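Local coordinates for protein RNA-directed RNA polymerase (Infectious pancreatic necrosis virus, PDB 3ZED) that catalyses RNA-templated RNA synthesis from ribonucleoside triphosphates and probably occurs both free and covalently attached to the viral genomic RNA, at residues Ala535-Leu541 / Tyr567-Met571; Tyr540-Asp546 / Leu675-Val681; Phe270-Gly275 / Thr439-Phe443. One frame throughout, in Å; residues are numbered along the deposited sequence.

Contact 1 of 3, residues Ala535-Leu541 / Tyr567-Met571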
ATOM      1  N   ALA B 535       0.044 -21.193 -28.618  1.00 39.43           N
ATOM      2  CA  ALA B 535      -0.505 -19.876 -28.962  1.00 38.68           C
ATOM      3  C   ALA B 535      -1.463 -20.028 -30.160  1.00 44.26           C
ATOM      4  O   ALA B 535      -1.100 -20.636 -31.173  1.00 44.93           O
ATOM      5  CB  ALA B 535       0.616 -18.894 -29.315  1.00 39.34           C
ATOM      6  N   PRO B 536      -2.703 -19.542 -30.064  1.00 39.21           N
ATOM      7  CA  PRO B 536      -3.636 -19.758 -31.184  1.00 38.45           C
ATOM      8  C   PRO B 536      -3.277 -18.964 -32.415  1.00 42.03           C
ATOM      9  O   PRO B 536      -2.614 -17.935 -32.328  1.00 41.31           O
ATOM     10  CB  PRO B 536      -4.989 -19.327 -30.641  1.00 39.21           C
ATOM     11  CG  PRO B 536      -4.776 -18.968 -29.217  1.00 42.52           C
ATOM     12  CD  PRO B 536      -3.328 -18.837 -28.930  1.00 38.43           C
ATOM     13  N   GLN B 537      -3.715 -19.468 -33.576  1.00 37.79           N
ATOM     14  CA  GLN B 537      -3.521 -18.802 -34.850  1.00 37.82           C
ATOM     15  C   GLN B 537      -4.734 -17.916 -35.160  1.00 41.33           C
ATOM     16  O   GLN B 537      -4.657 -16.996 -35.970  1.00 41.42           O
ATOM     17  CB  GLN B 537      -3.313 -19.852 -35.959  1.00 40.40           C
ATOM     18  CG  GLN B 537      -2.032 -20.665 -35.796  1.00 45.88           C
ATOM     19  CD  GLN B 537      -0.826 -19.999 -36.436  1.00 55.89           C
ATOM     20  OE1 GLN B 537      -0.900 -18.905 -37.005  1.00 46.71           O
ATOM     21  NE2 GLN B 537       0.320 -20.652 -36.360  1.00 47.25           N
ATOM     22  N   ASP B 538      -5.847 -18.194 -34.510  1.00 37.74           N
ATOM     23  CA  ASP B 538      -7.086 -17.464 -34.752  1.00 37.97           C
ATOM     24  C   ASP B 538      -7.425 -16.463 -33.648  1.00 40.01           C
ATOM     25  O   ASP B 538      -7.250 -16.736 -32.460  1.00 35.59           O
ATOM     26  CB  ASP B 538      -8.261 -18.468 -34.899  1.00 39.69           C
ATOM     27  CG  ASP B 538      -8.529 -19.308 -33.664  1.00 43.74           C
ATOM     28  OD1 ASP B 538      -7.618 -20.054 -33.245  1.00 44.07           O
ATOM     29  OD2 ASP B 538      -9.644 -19.206 -33.108  1.00 47.63           O
ATOM     30  N   GLY B 539      -7.987 -15.335 -34.063  1.00 39.42           N
ATOM     31  CA  GLY B 539      -8.492 -14.350 -33.126  1.00 37.89           C
ATOM     32  C   GLY B 539      -7.538 -13.276 -32.680  1.00 39.84           C
ATOM     33  O   GLY B 539      -6.524 -13.012 -33.328  1.00 39.86           O
ATOM     34  N   TYR B 540      -7.930 -12.621 -31.590  1.00 34.72           N
ATOM     35  CA  TYR B 540      -7.263 -11.496 -30.947  1.00 34.00           C
ATOM     36  C   TYR B 540      -5.787 -11.773 -30.717  1.00 34.96           C
ATOM     37  O   TYR B 540      -5.419 -12.825 -30.154  1.00 31.65           O
ATOM     38  CB  TYR B 540      -7.913 -11.212 -29.578  1.00 33.24           C
ATOM     39  CG  TYR B 540      -9.286 -10.571 -29.561  1.00 33.56           C
ATOM     40  CD1 TYR B 540      -9.521  -9.355 -30.198  1.00 35.78           C
ATOM     41  CD2 TYR B 540     -10.301 -11.083 -28.753  1.00 33.27           C
ATOM     42  CE1 TYR B 540     -10.752  -8.699 -30.084  1.00 37.36           C
ATOM     43  CE2 TYR B 540     -11.529 -10.432 -28.622  1.00 33.35           C
ATOM     44  CZ  TYR B 540     -11.748  -9.239 -29.284  1.00 42.37           C
ATOM     45  OH  TYR B 540     -12.968  -8.632 -29.162  1.00 43.00           O
ATOM     46  N   LEU B 541      -4.947 -10.837 -31.177  1.00 31.04           N
ATOM     47  CA  LEU B 541      -3.491 -10.840 -31.009  1.00 31.53           C
ATOM     48  C   LEU B 541      -2.851 -12.088 -31.623  1.00 38.17           C
ATOM     49  O   LEU B 541      -1.727 -12.436 -31.263  1.00 38.85           O
ATOM     50  CB  LEU B 541      -3.114 -10.696 -29.492  1.00 29.92           C
ATOM     51  CG  LEU B 541      -3.601  -9.401 -28.798  1.00 33.21           C
ATOM     52  CD1 LEU B 541      -3.267  -9.387 -27.331  1.00 31.28           C
ATOM     53  CD2 LEU B 541      -3.016  -8.139 -29.475  1.00 35.44           C
ATOM     54  N   TYR B 567       1.180 -15.915 -24.779  1.00 33.91           N
ATOM     55  CA  TYR B 567       1.996 -15.545 -25.938  1.00 34.23           C
ATOM     56  C   TYR B 567       1.097 -15.104 -27.098  1.00 37.96           C
ATOM     57  O   TYR B 567       0.123 -15.787 -27.406  1.00 38.80           O
ATOM     58  CB  TYR B 567       2.906 -16.703 -26.375  1.00 35.81           C
ATOM     59  CG  TYR B 567       3.904 -16.291 -27.428  1.00 37.92           C
ATOM     60  CD1 TYR B 567       5.072 -15.612 -27.081  1.00 39.75           C
ATOM     61  CD2 TYR B 567       3.668 -16.543 -28.778  1.00 38.88           C
ATOM     62  CE1 TYR B 567       5.996 -15.223 -28.049  1.00 40.20           C
ATOM     63  CE2 TYR B 567       4.585 -16.151 -29.758  1.00 40.03           C
ATOM     64  CZ  TYR B 567       5.736 -15.467 -29.389  1.00 45.56           C
ATOM     65  OH  TYR B 567       6.651 -15.064 -30.334  1.00 48.29           O
ATOM     66  N   SER B 568       1.418 -13.961 -27.710  1.00 33.67           N
ATOM     67  CA  SER B 568       0.733 -13.360 -28.864  1.00 34.02           C
ATOM     68  C   SER B 568       1.541 -13.591 -30.144  1.00 39.66           C
ATOM     69  O   SER B 568       2.690 -13.166 -30.225  1.00 39.84           O
ATOM     70  CB  SER B 568       0.532 -11.857 -28.642  1.00 35.34           C
ATOM     71  OG  SER B 568       0.192 -11.177 -29.841  1.00 43.66           O
ATOM     72  N   ARG B 569       0.938 -14.257 -31.144  1.00 37.51           N
ATOM     73  CA  ARG B 569       1.588 -14.485 -32.449  1.00 38.22           C
ATOM     74  C   ARG B 569       1.686 -13.187 -33.262  1.00 43.40           C
ATOM     75  O   ARG B 569       2.658 -13.000 -33.999  1.00 43.23           O
ATOM     76  CB  ARG B 569       0.827 -15.537 -33.283  1.00 36.47           C
ATOM     77  CG  ARG B 569       1.100 -16.950 -32.833  1.00 41.12           C
ATOM     78  CD  ARG B 569       0.460 -17.999 -33.745  1.00 38.93           C
ATOM     79  NE  ARG B 569       0.483 -19.295 -33.060  1.00 39.47           N
ATOM     80  CZ  ARG B 569       1.498 -20.152 -33.102  1.00 61.27           C
ATOM     81  NH1 ARG B 569       2.555 -19.907 -33.877  1.00 44.87           N
ATOM     82  NH2 ARG B 569       1.458 -21.269 -32.382  1.00 42.57           N
ATOM     83  N   GLN B 570       0.661 -12.317 -33.168  1.00 40.60           N
ATOM     84  CA  GLN B 570       0.618 -11.056 -33.907  1.00 41.59           C
ATOM     85  C   GLN B 570       1.718 -10.105 -33.450  1.00 46.20           C
ATOM     86  O   GLN B 570       2.356  -9.495 -34.280  1.00 49.02           O
ATOM     87  CB  GLN B 570      -0.756 -10.362 -33.743  1.00 41.97           C
ATOM     88  CG  GLN B 570      -0.915  -9.099 -34.610  1.00 36.71           C
ATOM     89  CD  GLN B 570      -2.256  -8.429 -34.478  1.00 44.00           C
ATOM     90  OE1 GLN B 570      -3.023  -8.637 -33.538  1.00 41.34           O
ATOM     91  NE2 GLN B 570      -2.570  -7.594 -35.415  1.00 44.77           N
ATOM     92  N   MET B 571       1.914  -9.981 -32.146  1.00 42.25           N
ATOM     93  CA  MET B 571       2.863  -9.052 -31.553  1.00 42.16           C
ATOM     94  C   MET B 571       4.216  -9.686 -31.274  1.00 46.69           C
ATOM     95  O   MET B 571       5.188  -8.952 -31.078  1.00 46.04           O
ATOM     96  CB  MET B 571       2.275  -8.460 -30.268  1.00 42.81           C
ATOM     97  CG  MET B 571       1.017  -7.657 -30.523  1.00 45.35           C
ATOM     98  SD  MET B 571       0.531  -6.724 -29.083  1.00 48.59           S
ATOM     99  CE  MET B 571       1.640  -5.290 -29.239  1.00 45.56           C
TER
HETATM  100  O   HOH W   1      -1.591 -15.907 -30.662  1.00 36.88           O
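Arg569 grips the backbone oxygen of Ala535 side-on, with NE 2.8 Å and NH2 2.9 Å from Ala535 O. The oxygen lies only 2° out of the guanidinium plane, so both N-H groups converge on one atom. NH2 lies nearer the carbonyl plane, 16° from it, whereas NE comes from well above it. An extended chain from CG to NE carries the guanidinium past Ala535 CB, which also meets the edge of the Tyr567 ring at CD2 (3.9 Å). On one guanidinium face the Gln537 amide stacks with its plane tilted 15° to the guanidinium, NE2 lying toward the rim. Tyr567 and Ser568 end strand 563-568, the central strand of a three-stranded antiparallel sheet in the thumb region, and the turn that follows is braced by an ST motif, Met571 N donating to Ser568 OG (3.1 Å). Leu541, the residue most covered here, brings its carbonyl to that turn: Ser568 OG donates to Leu541 O on a lone pair at 2.7 Å, and Gln570 N arrives from above the carbonyl plane at 3.1 Å. Further out, Leu541 CD2 rests against Met571 SD at 3.8 Å.

Contact 2 of 3, residues Tyr540-Asp546 / Leu675-Val681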
ATOM      1  N   TYR B 540      -7.930 -12.621 -31.590  1.00 34.72           N
ATOM      2  CA  TYR B 540      -7.263 -11.496 -30.947  1.00 34.00           C
ATOM      3  C   TYR B 540      -5.787 -11.773 -30.717  1.00 34.96           C
ATOM      4  O   TYR B 540      -5.419 -12.825 -30.154  1.00 31.65           O
ATOM      5  CB  TYR B 540      -7.913 -11.212 -29.578  1.00 33.24           C
ATOM      6  CG  TYR B 540      -9.286 -10.571 -29.561  1.00 33.56           C
ATOM      7  CD1 TYR B 540      -9.521  -9.355 -30.198  1.00 35.78           C
ATOM      8  CD2 TYR B 540     -10.301 -11.083 -28.753  1.00 33.27           C
ATOM      9  CE1 TYR B 540     -10.752  -8.699 -30.084  1.00 37.36           C
ATOM     10  CE2 TYR B 540     -11.529 -10.432 -28.622  1.00 33.35           C
ATOM     11  CZ  TYR B 540     -11.748  -9.239 -29.284  1.00 42.37           C
ATOM     12  OH  TYR B 540     -12.968  -8.632 -29.162  1.00 43.00           O
ATOM     13  N   LEU B 541      -4.947 -10.837 -31.177  1.00 31.04           N
ATOM     14  CA  LEU B 541      -3.491 -10.840 -31.009  1.00 31.53           C
ATOM     15  C   LEU B 541      -2.851 -12.088 -31.623  1.00 38.17           C
ATOM     16  O   LEU B 541      -1.727 -12.436 -31.263  1.00 38.85           O
ATOM     17  CB  LEU B 541      -3.114 -10.696 -29.492  1.00 29.92           C
ATOM     18  CG  LEU B 541      -3.601  -9.401 -28.798  1.00 33.21           C
ATOM     19  CD1 LEU B 541      -3.267  -9.387 -27.331  1.00 31.28           C
ATOM     20  CD2 LEU B 541      -3.016  -8.139 -29.475  1.00 35.44           C
ATOM     21  N   ALA B 542      -3.569 -12.743 -32.561  1.00 35.30           N
ATOM     22  CA  ALA B 542      -3.158 -13.978 -33.236  1.00 36.52           C
ATOM     23  C   ALA B 542      -3.167 -13.686 -34.700  1.00 41.57           C
ATOM     24  O   ALA B 542      -2.153 -13.225 -35.209  1.00 42.62           O
ATOM     25  CB  ALA B 542      -4.106 -15.133 -32.870  1.00 36.97           C
ATOM     26  N   ASP B 543      -4.321 -13.788 -35.365  1.00 38.67           N
ATOM     27  CA  ASP B 543      -4.367 -13.353 -36.754  1.00 38.67           C
ATOM     28  C   ASP B 543      -4.935 -11.936 -36.796  1.00 43.84           C
ATOM     29  O   ASP B 543      -5.001 -11.363 -37.859  1.00 45.21           O
ATOM     30  CB  ASP B 543      -5.112 -14.329 -37.693  1.00 40.16           C
ATOM     31  CG  ASP B 543      -6.621 -14.490 -37.538  1.00 47.95           C
ATOM     32  OD1 ASP B 543      -7.179 -14.002 -36.522  1.00 44.18           O
ATOM     33  OD2 ASP B 543      -7.246 -15.142 -38.424  1.00 51.52           O
ATOM     34  N   GLY B 544      -5.341 -11.388 -35.653  1.00 41.27           N
ATOM     35  CA  GLY B 544      -5.843 -10.017 -35.603  1.00 41.95           C
ATOM     36  C   GLY B 544      -7.324  -9.785 -35.841  1.00 46.42           C
ATOM     37  O   GLY B 544      -7.737  -8.628 -36.000  1.00 45.31           O
ATOM     38  N   SER B 545      -8.136 -10.862 -35.895  1.00 42.76           N
ATOM     39  CA  SER B 545      -9.583 -10.719 -36.033  1.00 42.06           C
ATOM     40  C   SER B 545     -10.148 -10.352 -34.640  1.00 45.20           C
ATOM     41  O   SER B 545      -9.491 -10.608 -33.641  1.00 43.18           O
ATOM     42  CB  SER B 545     -10.213 -11.990 -36.605  1.00 44.34           C
ATOM     43  OG  SER B 545     -10.034 -13.107 -35.756  1.00 51.24           O
ATOM     44  N   ASP B 546     -11.329  -9.707 -34.579  1.00 43.45           N
ATOM     45  CA  ASP B 546     -11.960  -9.251 -33.336  1.00 42.22           C
ATOM     46  C   ASP B 546     -12.739 -10.368 -32.639  1.00 44.72           C
ATOM     47  O   ASP B 546     -13.881 -10.169 -32.212  1.00 44.47           O
ATOM     48  CB  ASP B 546     -12.879  -8.051 -33.611  1.00 44.02           C
ATOM     49  CG  ASP B 546     -12.148  -6.815 -34.080  1.00 50.22           C
ATOM     50  OD1 ASP B 546     -10.961  -6.669 -33.751  1.00 47.67           O
ATOM     51  OD2 ASP B 546     -12.773  -5.986 -34.777  1.00 57.46           O
ATOM     52  N   LEU B 675     -14.471  -2.141 -27.844  1.00 44.84           N
ATOM     53  CA  LEU B 675     -13.190  -2.848 -27.837  1.00 43.10           C
ATOM     54  C   LEU B 675     -12.998  -3.642 -29.153  1.00 44.41           C
ATOM     55  O   LEU B 675     -13.918  -4.341 -29.596  1.00 44.90           O
ATOM     56  CB  LEU B 675     -13.188  -3.812 -26.630  1.00 42.13           C
ATOM     57  CG  LEU B 675     -11.876  -4.458 -26.214  1.00 46.46           C
ATOM     58  CD1 LEU B 675     -11.940  -4.848 -24.764  1.00 46.20           C
ATOM     59  CD2 LEU B 675     -11.569  -5.709 -27.038  1.00 48.19           C
ATOM     60  N   THR B 676     -11.818  -3.525 -29.761  1.00 39.10           N
ATOM     61  CA  THR B 676     -11.438  -4.260 -30.981  1.00 39.85           C
ATOM     62  C   THR B 676     -10.040  -4.828 -30.762  1.00 43.84           C
ATOM     63  O   THR B 676      -9.417  -4.543 -29.728  1.00 42.56           O
ATOM     64  CB  THR B 676     -11.478  -3.366 -32.242  1.00 46.93           C
ATOM     65  OG1 THR B 676     -10.531  -2.307 -32.111  1.00 53.46           O
ATOM     66  CG2 THR B 676     -12.875  -2.836 -32.584  1.00 43.29           C
ATOM     67  N   ASN B 677      -9.515  -5.573 -31.745  1.00 39.13           N
ATOM     68  CA  ASN B 677      -8.153  -6.084 -31.644  1.00 39.41           C
ATOM     69  C   ASN B 677      -7.122  -4.923 -31.507  1.00 43.26           C
ATOM     70  O   ASN B 677      -6.125  -5.102 -30.823  1.00 42.64           O
ATOM     71  CB  ASN B 677      -7.804  -6.971 -32.841  1.00 38.70           C
ATOM     72  CG  ASN B 677      -6.494  -7.667 -32.654  1.00 43.99           C
ATOM     73  OD1 ASN B 677      -6.336  -8.483 -31.757  1.00 34.96           O
ATOM     74  ND2 ASN B 677      -5.499  -7.254 -33.403  1.00 36.62           N
ATOM     75  N   GLN B 678      -7.366  -3.745 -32.139  1.00 41.39           N
ATOM     76  CA  GLN B 678      -6.438  -2.593 -32.044  1.00 40.36           C
ATOM     77  C   GLN B 678      -6.296  -2.087 -30.592  1.00 42.59           C
ATOM     78  O   GLN B 678      -5.203  -1.661 -30.206  1.00 41.45           O
ATOM     79  CB  GLN B 678      -6.848  -1.439 -32.975  1.00 41.90           C
ATOM     80  CG  GLN B 678      -5.760  -0.346 -33.137  1.00 39.42           C
ATOM     81  CD  GLN B 678      -4.449  -0.875 -33.680  1.00 69.70           C
ATOM     82  OE1 GLN B 678      -4.382  -1.505 -34.752  1.00 66.17           O
ATOM     83  NE2 GLN B 678      -3.367  -0.648 -32.943  1.00 62.79           N
ATOM     84  N   THR B 679      -7.376  -2.170 -29.781  1.00 39.08           N
ATOM     85  CA  THR B 679      -7.343  -1.791 -28.364  1.00 38.38           C
ATOM     86  C   THR B 679      -6.333  -2.671 -27.608  1.00 43.71           C
ATOM     87  O   THR B 679      -5.596  -2.184 -26.746  1.00 43.32           O
ATOM     88  CB  THR B 679      -8.741  -1.943 -27.702  1.00 42.14           C
ATOM     89  OG1 THR B 679      -9.761  -1.416 -28.540  1.00 47.50           O
ATOM     90  CG2 THR B 679      -8.805  -1.310 -26.331  1.00 32.44           C
ATOM     91  N   LEU B 680      -6.335  -3.975 -27.932  1.00 38.95           N
ATOM     92  CA  LEU B 680      -5.467  -4.965 -27.297  1.00 36.97           C
ATOM     93  C   LEU B 680      -4.026  -4.788 -27.740  1.00 42.27           C
ATOM     94  O   LEU B 680      -3.125  -4.955 -26.914  1.00 43.96           O
ATOM     95  CB  LEU B 680      -5.977  -6.381 -27.592  1.00 35.98           C
ATOM     96  CG  LEU B 680      -7.359  -6.713 -27.001  1.00 37.63           C
ATOM     97  CD1 LEU B 680      -7.779  -8.091 -27.385  1.00 36.88           C
ATOM     98  CD2 LEU B 680      -7.385  -6.520 -25.483  1.00 34.62           C
ATOM     99  N   VAL B 681      -3.810  -4.401 -29.014  1.00 37.80           N
ATOM    100  CA  VAL B 681      -2.483  -4.114 -29.560  1.00 37.93           C
ATOM    101  C   VAL B 681      -1.932  -2.863 -28.826  1.00 41.96           C
ATOM    102  O   VAL B 681      -0.810  -2.914 -28.344  1.00 40.57           O
ATOM    103  CB  VAL B 681      -2.494  -3.935 -31.118  1.00 41.97           C
ATOM    104  CG1 VAL B 681      -1.177  -3.353 -31.642  1.00 41.97           C
ATOM    105  CG2 VAL B 681      -2.809  -5.249 -31.823  1.00 41.46           C
TER
HETATM  106  O   HOH W   2     -14.178  -6.719 -30.470  1.00 43.13           O
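Tyr540 and Leu680 meet across the start of helix 677-683, where Thr676 occupies the N-cap position and an irregular loop of the thumb region packs against the first turn. Leu680 CD1 sits over one face of the Tyr540 ring in a CH-pi contact, 3.9 Å from its centroid and 26° off the normal. The opposite face is covered by the backbone carbon of Asp546, so the ring is sandwiched between the helix and a later residue of the same loop. Tyr540 OH is hydrogen-bonded to Glu628, and a water joins it to Leu675 O. Next along the loop, Leu541 N donates to Asn677 OD1 at 2.8 Å, the donor tilted from the amide carbonyl plane. With CG trans to the backbone N (chi1 -171°), Asn677 directs its amide at the loop, nearly coplanar with the Tyr540 ring and close to its edge. Leu541 lies across Leu680 CB, its CD2 3.7 Å from Val681 CG2. At Gly544 the loop backbone runs close beside the same amide, Gly544 CA lying 3.5 Å from Asn677 ND2, which is itself hydrogen-bonded to Gln570 OE1. Asp546 lies beside the start of the helix, where its carboxylate, if ionised, would also suit the positive end of the helix dipole. The bond itself is short: Asn677 N, in the first turn, donates to Asp546 OD1 at 2.7 Å, meeting that oxygen from above the carboxylate plane, 41° out of it.

Contact 3 of 3, residues Phe270-Gly275 / Thr439-Phe443; sequences FIRDLG and TWATF
This is a buried helix-helix contact within the palm region, joining helix 260-278 to helix 438-452. The short axes cross steeply, at 103°, with a closest approach of 9.4 Å, so the helices meet over a compact patch. At one end Thr439 lies against Gly275: Thr439 OG1 is 3.3 Å from Gly275 CA, and the absence of a side chain on the glycine lets the two CA atoms come within 4.5 Å. Thr439 CG2 meets Ile271 O at 3.4 Å. Ile271 holds the middle. Its chi1 of -165° puts CG1 toward the indole of Trp440, and the bend at chi2 then lays CD1 over the six-membered ring, 4.2 Å from the centroid and 15° off the normal, in a CH-pi contact. The same methyl touches Phe443 CB at 3.6 Å. Leu274 CD2 packs on Phe443 CA and CB, near the plane of the ring, and Phe443 CE1 comes up in the plane of the Phe270 ring, 4.0 Å from Phe270 CE2. Trp440 NE1 bonds to Trp219 O, which limits the indole's rotation while Ile271 covers one face. A water donates to both Gly275 O and Thr439 OG1; that hydroxyl also bonds to the backbone of a chain of another protein, which packs apolar side chains on Ile271 and Trp440. No direct hydrogen bond links the two segments, which implies that, between them, the contact rests on apolar fit and one water bridge.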
ATOM      1  N   PHE B 270       0.981  19.597  16.135  1.00 59.69           N
ATOM      2  CA  PHE B 270       1.668  18.406  16.613  1.00 58.47           C
ATOM      3  C   PHE B 270       3.177  18.473  16.356  1.00 63.57           C
ATOM      4  O   PHE B 270       3.938  18.249  17.291  1.00 63.91           O
ATOM      5  CB  PHE B 270       1.077  17.116  15.997  1.00 57.50           C
ATOM      6  CG  PHE B 270       1.728  15.855  16.517  1.00 57.36           C
ATOM      7  CD1 PHE B 270       1.587  15.477  17.852  1.00 60.31           C
ATOM      8  CD2 PHE B 270       2.506  15.059  15.679  1.00 58.16           C
ATOM      9  CE1 PHE B 270       2.193  14.309  18.335  1.00 60.91           C
ATOM     10  CE2 PHE B 270       3.115  13.887  16.161  1.00 60.03           C
ATOM     11  CZ  PHE B 270       2.955  13.522  17.484  1.00 58.78           C
ATOM     12  N   ILE B 271       3.605  18.768  15.109  1.00 61.22           N
ATOM     13  CA  ILE B 271       5.025  18.828  14.734  1.00 61.68           C
ATOM     14  C   ILE B 271       5.737  20.012  15.461  1.00 69.54           C
ATOM     15  O   ILE B 271       6.884  19.843  15.889  1.00 69.97           O
ATOM     16  CB  ILE B 271       5.243  18.830  13.172  1.00 63.39           C
ATOM     17  CG1 ILE B 271       6.712  18.522  12.772  1.00 63.40           C
ATOM     18  CG2 ILE B 271       4.734  20.097  12.475  1.00 64.27           C
ATOM     19  CD1 ILE B 271       7.167  17.092  13.028  1.00 64.39           C
ATOM     20  N   ARG B 272       5.039  21.164  15.647  1.00 68.42           N
ATOM     21  CA  ARG B 272       5.579  22.349  16.330  1.00 70.33           C
ATOM     22  C   ARG B 272       5.748  22.088  17.829  1.00 75.71           C
ATOM     23  O   ARG B 272       6.796  22.421  18.386  1.00 76.25           O
ATOM     24  CB  ARG B 272       4.672  23.565  16.080  1.00 71.49           C
ATOM     25  CG  ARG B 272       4.933  24.804  16.964  1.00 78.50           C
ATOM     26  CD  ARG B 272       4.249  26.061  16.448  1.00 79.36           C
ATOM     27  NE  ARG B 272       2.857  25.815  16.063  1.00 87.04           N
ATOM     28  CZ  ARG B 272       2.390  25.939  14.827  1.00 96.24           C
ATOM     29  NH1 ARG B 272       3.188  26.350  13.846  1.00 79.06           N
ATOM     30  NH2 ARG B 272       1.116  25.676  14.564  1.00 84.01           N
ATOM     31  N   ASP B 273       4.722  21.483  18.468  1.00 73.10           N
ATOM     32  CA  ASP B 273       4.740  21.158  19.902  1.00 74.00           C
ATOM     33  C   ASP B 273       5.768  20.094  20.207  1.00 75.74           C
ATOM     34  O   ASP B 273       6.381  20.152  21.262  1.00 76.90           O
ATOM     35  CB  ASP B 273       3.361  20.705  20.407  1.00 75.77           C
ATOM     36  CG  ASP B 273       2.364  21.811  20.709  1.00 90.07           C
ATOM     37  OD1 ASP B 273       2.646  22.988  20.361  1.00 91.39           O
ATOM     38  OD2 ASP B 273       1.298  21.503  21.285  1.00 98.12           O
ATOM     39  N   LEU B 274       5.964  19.132  19.288  1.00 69.49           N
ATOM     40  CA  LEU B 274       6.959  18.074  19.426  1.00 67.40           C
ATOM     41  C   LEU B 274       8.378  18.681  19.351  1.00 70.75           C
ATOM     42  O   LEU B 274       9.198  18.412  20.228  1.00 70.61           O
ATOM     43  CB  LEU B 274       6.737  17.009  18.343  1.00 65.02           C
ATOM     44  CG  LEU B 274       7.551  15.705  18.404  1.00 68.87           C
ATOM     45  CD1 LEU B 274       7.301  14.934  19.719  1.00 69.25           C
ATOM     46  CD2 LEU B 274       7.217  14.819  17.210  1.00 67.80           C
ATOM     47  N   GLY B 275       8.626  19.515  18.344  1.00 66.21           N
ATOM     48  CA  GLY B 275       9.911  20.167  18.144  1.00 66.83           C
ATOM     49  C   GLY B 275      10.339  21.045  19.296  1.00 72.96           C
ATOM     50  O   GLY B 275      11.513  21.035  19.674  1.00 72.88           O
ATOM     51  N   THR B 439      13.797  18.528  14.579  1.00 58.29           N
ATOM     52  CA  THR B 439      12.363  18.279  14.822  1.00 57.41           C
ATOM     53  C   THR B 439      11.830  17.161  13.917  1.00 58.11           C
ATOM     54  O   THR B 439      11.146  16.257  14.409  1.00 55.30           O
ATOM     55  CB  THR B 439      11.562  19.571  14.631  1.00 63.60           C
ATOM     56  OG1 THR B 439      11.985  20.491  15.628  1.00 63.29           O
ATOM     57  CG2 THR B 439      10.040  19.365  14.718  1.00 60.17           C
ATOM     58  N   TRP B 440      12.166  17.210  12.617  1.00 54.87           N
ATOM     59  CA  TRP B 440      11.686  16.198  11.680  1.00 54.07           C
ATOM     60  C   TRP B 440      12.417  14.856  11.857  1.00 56.67           C
ATOM     61  O   TRP B 440      11.795  13.815  11.645  1.00 53.60           O
ATOM     62  CB  TRP B 440      11.741  16.696  10.242  1.00 52.81           C
ATOM     63  CG  TRP B 440      10.484  17.426   9.878  1.00 54.24           C
ATOM     64  CD1 TRP B 440      10.241  18.765  10.005  1.00 58.65           C
ATOM     65  CD2 TRP B 440       9.256  16.833   9.434  1.00 52.64           C
ATOM     66  NE1 TRP B 440       8.960  19.053   9.588  1.00 58.01           N
ATOM     67  CE2 TRP B 440       8.333  17.884   9.232  1.00 57.50           C
ATOM     68  CE3 TRP B 440       8.853  15.513   9.163  1.00 52.31           C
ATOM     69  CZ2 TRP B 440       7.019  17.652   8.808  1.00 55.75           C
ATOM     70  CZ3 TRP B 440       7.568  15.290   8.696  1.00 52.82           C
ATOM     71  CH2 TRP B 440       6.664  16.350   8.528  1.00 53.93           C
ATOM     72  N   ALA B 441      13.687  14.871  12.315  1.00 55.12           N
ATOM     73  CA  ALA B 441      14.439  13.642  12.644  1.00 54.23           C
ATOM     74  C   ALA B 441      13.783  12.969  13.863  1.00 56.31           C
ATOM     75  O   ALA B 441      13.688  11.750  13.891  1.00 55.01           O
ATOM     76  CB  ALA B 441      15.903  13.969  12.945  1.00 56.44           C
ATOM     77  N   THR B 442      13.262  13.770  14.822  1.00 53.20           N
ATOM     78  CA  THR B 442      12.566  13.290  16.023  1.00 53.39           C
ATOM     79  C   THR B 442      11.237  12.651  15.629  1.00 56.48           C
ATOM     80  O   THR B 442      10.929  11.550  16.088  1.00 55.01           O
ATOM     81  CB  THR B 442      12.360  14.445  17.023  1.00 59.93           C
ATOM     82  OG1 THR B 442      13.635  15.014  17.305  1.00 60.90           O
ATOM     83  CG2 THR B 442      11.694  13.992  18.333  1.00 60.68           C
ATOM     84  N   PHE B 443      10.447  13.342  14.781  1.00 53.10           N
ATOM     85  CA  PHE B 443       9.178  12.791  14.339  1.00 51.40           C
ATOM     86  C   PHE B 443       9.406  11.493  13.611  1.00 55.66           C
ATOM     87  O   PHE B 443       8.815  10.488  13.997  1.00 56.97           O
ATOM     88  CB  PHE B 443       8.397  13.773  13.448  1.00 52.45           C
ATOM     89  CG  PHE B 443       7.163  13.145  12.839  1.00 51.15           C
ATOM     90  CD1 PHE B 443       6.078  12.779  13.640  1.00 53.44           C
ATOM     91  CD2 PHE B 443       7.119  12.833  11.482  1.00 50.93           C
ATOM     92  CE1 PHE B 443       4.953  12.144  13.087  1.00 53.20           C
ATOM     93  CE2 PHE B 443       6.001  12.185  10.928  1.00 52.18           C
ATOM     94  CZ  PHE B 443       4.924  11.845  11.733  1.00 50.40           C
TER
HETATM   95  O   HOH W   3      13.281  20.186  18.027  1.00 59.54           O

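Contacts 1 and 2 form one neighbourhood of the thumb, their centres about 9 Å apart and sharing Tyr540 and Leu541. The loop between helix 524-533 and strand 556-560 packs on the three-stranded sheet through one contact and on helix 677-683 through the other, and Gln570 OE1 to Asn677 ND2 (2.8 Å, probably a hydrogen bond) ties those two partners. Along the chain their segments alternate. Contact 3 closes earlier in sequence, in the palm region, its centre about 58 Å from that of contact 1 and about 56 Å from that of contact 2, across the chain's centre. Contacts 1 and 2 thus bind one thumb loop to both sheet turn and helix, while contact 3 independently joins two palm helices.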